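Side-chain contact in dual function macrocyclase-peptidase POPB (Galerina marginata, PDB 5N4B), which cleaves and macrocyclises prolyl-containing precursor peptides in the biosynthesis of amanitin toxins, working as a serine peptidase of the prolyl oligopeptidase family: residues K328-L331 with Q335-V338. The protein carries 1 engineered substitution. Numbering follows the deposited sequence.
Sequences KTNL and QYKV
Y336 lays its ring under N330, whose CB stands 3.6 Å from the ring centroid and only 4° off the normal, a CH-pi contact. The two side chains run the same way, with amide and ring planes 35° apart. N330 ND2 ends 3.4 Å from Y336 OH at too poor an angle for a hydrogen bond; instead that hydroxyl bonds to the carboxylate of D314, while N330 OD1 accepts from the backbone N of D314. K328 comes to the ring obliquely: its chain, bent at chi3 and chi4, brings NZ to 4.1 Å from Y336 CE2. These contacts lie at the turn end of a beta hairpin between strands 324-329 and 337-342, the two middle strands of one four-stranded blade of the N-terminal beta-propeller. T329 and K337 form its last antiparallel hydrogen-bonded pair, T329 N giving to K337 O at 3.0 Å. K337 N returns to T329 O at 2.9 Å, the more bent of the two. K337 leaves the backbone with CG between N and the carbonyl carbon (chi1 64°), then extends past T329 CG2 until CE lies 3.3 Å from L331 O and NZ meets D352 in a salt bridge. Beyond the strand, L331 N bonds T329 OG1 at 3.0 Å, an ST turn, and the same hydroxyl is hydrogen-bonded to D314 O.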
ATOM      1  N   LYS A 328      11.505   9.978  14.992  1.00  8.16           N
ATOM      2  CA  LYS A 328      11.906   8.655  14.535  1.00  8.96           C
ATOM      3  C   LYS A 328      12.772   8.841  13.303  1.00 11.00           C
ATOM      4  O   LYS A 328      12.388   9.563  12.383  1.00  9.34           O
ATOM      5  CB  LYS A 328      10.689   7.816  14.175  1.00 10.00           C
ATOM      6  CG  LYS A 328      11.058   6.389  13.711  1.00 10.18           C
ATOM      7  CD  LYS A 328       9.869   5.434  13.540  1.00 11.55           C
ATOM      8  CE  LYS A 328       8.888   5.812  12.460  1.00 13.84           C
ATOM      9  NZ  LYS A 328       9.468   5.724  11.111  1.00 13.88           N
ATOM     10  N   THR A 329      13.942   8.237  13.284  1.00 10.15           N
ATOM     11  CA  THR A 329      14.910   8.484  12.216  1.00 10.29           C
ATOM     12  C   THR A 329      15.734   7.249  11.943  1.00 10.36           C
ATOM     13  O   THR A 329      15.929   6.407  12.823  1.00 10.77           O
ATOM     14  CB  THR A 329      15.825   9.695  12.529  1.00 11.37           C
ATOM     15  OG1 THR A 329      16.678   9.996  11.420  1.00 12.05           O
ATOM     16  CG2 THR A 329      16.744   9.385  13.665  1.00 13.60           C
ATOM     17  N   ASN A 330      16.256   7.169  10.718  1.00  9.85           N
ATOM     18  CA  ASN A 330      17.300   6.193  10.385  1.00 10.23           C
ATOM     19  C   ASN A 330      18.683   6.829  10.181  1.00 11.72           C
ATOM     20  O   ASN A 330      19.579   6.185   9.640  1.00 13.04           O
ATOM     21  CB  ASN A 330      16.891   5.285   9.217  1.00  9.54           C
ATOM     22  CG  ASN A 330      16.768   6.026   7.943  1.00 12.83           C
ATOM     23  OD1 ASN A 330      17.085   7.206   7.867  1.00 13.26           O
ATOM     24  ND2 ASN A 330      16.344   5.331   6.885  1.00 14.59           N
ATOM     25  N   LEU A 331      18.862   8.085  10.643  1.00 11.79           N
ATOM     26  CA  LEU A 331      20.179   8.738  10.586  1.00 12.91           C
ATOM     27  C   LEU A 331      21.225   7.896  11.286  1.00 14.39           C
ATOM     28  O   LEU A 331      21.138   7.670  12.503  1.00 14.57           O
ATOM     29  CB  LEU A 331      20.072  10.117  11.245  1.00 16.99           C
ATOM     30  CG  LEU A 331      21.388  10.849  11.455  1.00 23.35           C
ATOM     31  CD1 LEU A 331      21.972  11.129  10.144  1.00 23.15           C
ATOM     32  CD2 LEU A 331      21.155  12.140  12.201  1.00 25.92           C
ATOM     33  N   GLN A 335      18.242   0.470  11.136  1.00 10.71           N
ATOM     34  CA  GLN A 335      17.080  -0.173  11.729  1.00 10.98           C
ATOM     35  C   GLN A 335      16.173   0.807  12.462  1.00 11.83           C
ATOM     36  O   GLN A 335      15.183   0.382  13.085  1.00 10.82           O
ATOM     37  CB  GLN A 335      17.524  -1.275  12.686  1.00 12.01           C
ATOM     38  CG  GLN A 335      18.255  -2.404  12.025  1.00 12.56           C
ATOM     39  CD  GLN A 335      17.391  -3.446  11.467  1.00 14.83           C
ATOM     40  OE1 GLN A 335      16.272  -3.234  11.062  1.00 15.02           O
ATOM     41  NE2 GLN A 335      17.942  -4.666  11.430  1.00 25.36           N
ATOM     42  N   TYR A 336      16.466   2.102  12.358  1.00  9.37           N
ATOM     43  CA  TYR A 336      15.722   3.205  12.956  1.00  8.55           C
ATOM     44  C   TYR A 336      15.928   3.307  14.466  1.00  9.00           C
ATOM     45  O   TYR A 336      16.340   2.358  15.136  1.00 10.33           O
ATOM     46  CB  TYR A 336      14.246   3.180  12.550  1.00  8.49           C
ATOM     47  CG  TYR A 336      13.939   3.524  11.120  1.00  8.69           C
ATOM     48  CD1 TYR A 336      14.139   2.610  10.093  1.00 10.79           C
ATOM     49  CD2 TYR A 336      13.448   4.779  10.783  1.00  9.16           C
ATOM     50  CE1 TYR A 336      13.822   2.929   8.766  1.00 10.80           C
ATOM     51  CE2 TYR A 336      13.150   5.090   9.461  1.00 10.79           C
ATOM     52  CZ  TYR A 336      13.344   4.155   8.478  1.00 10.81           C
ATOM     53  OH  TYR A 336      13.058   4.411   7.126  1.00 12.85           O
ATOM     54  N   LYS A 337      15.589   4.479  14.993  1.00  8.06           N
ATOM     55  CA  LYS A 337      15.786   4.840  16.401  1.00  8.77           C
ATOM     56  C   LYS A 337      14.986   6.103  16.674  1.00  8.26           C
ATOM     57  O   LYS A 337      14.423   6.693  15.762  1.00  9.02           O
ATOM     58  CB  LYS A 337      17.263   5.057  16.743  1.00  9.73           C
ATOM     59  CG  LYS A 337      17.902   6.220  16.023  1.00 10.39           C
ATOM     60  CD  LYS A 337      19.327   6.445  16.430  1.00 12.04           C
ATOM     61  CE  LYS A 337      19.994   7.529  15.618  1.00 13.58           C
ATOM     62  NZ  LYS A 337      21.395   7.762  16.157  1.00 15.40           N
ATOM     63  N   VAL A 338      14.913   6.506  17.928  1.00  9.83           N
ATOM     64  CA  VAL A 338      14.302   7.782  18.301  1.00  9.74           C
ATOM     65  C   VAL A 338      15.394   8.700  18.786  1.00 10.11           C
ATOM     66  O   VAL A 338      16.142   8.334  19.715  1.00 10.17           O
ATOM     67  CB  VAL A 338      13.222   7.652  19.389  1.00  9.31           C
ATOM     68  CG1 VAL A 338      12.642   9.024  19.727  1.00 10.21           C
ATOM     69  CG2 VAL A 338      12.128   6.686  18.991  1.00 10.80           C
TER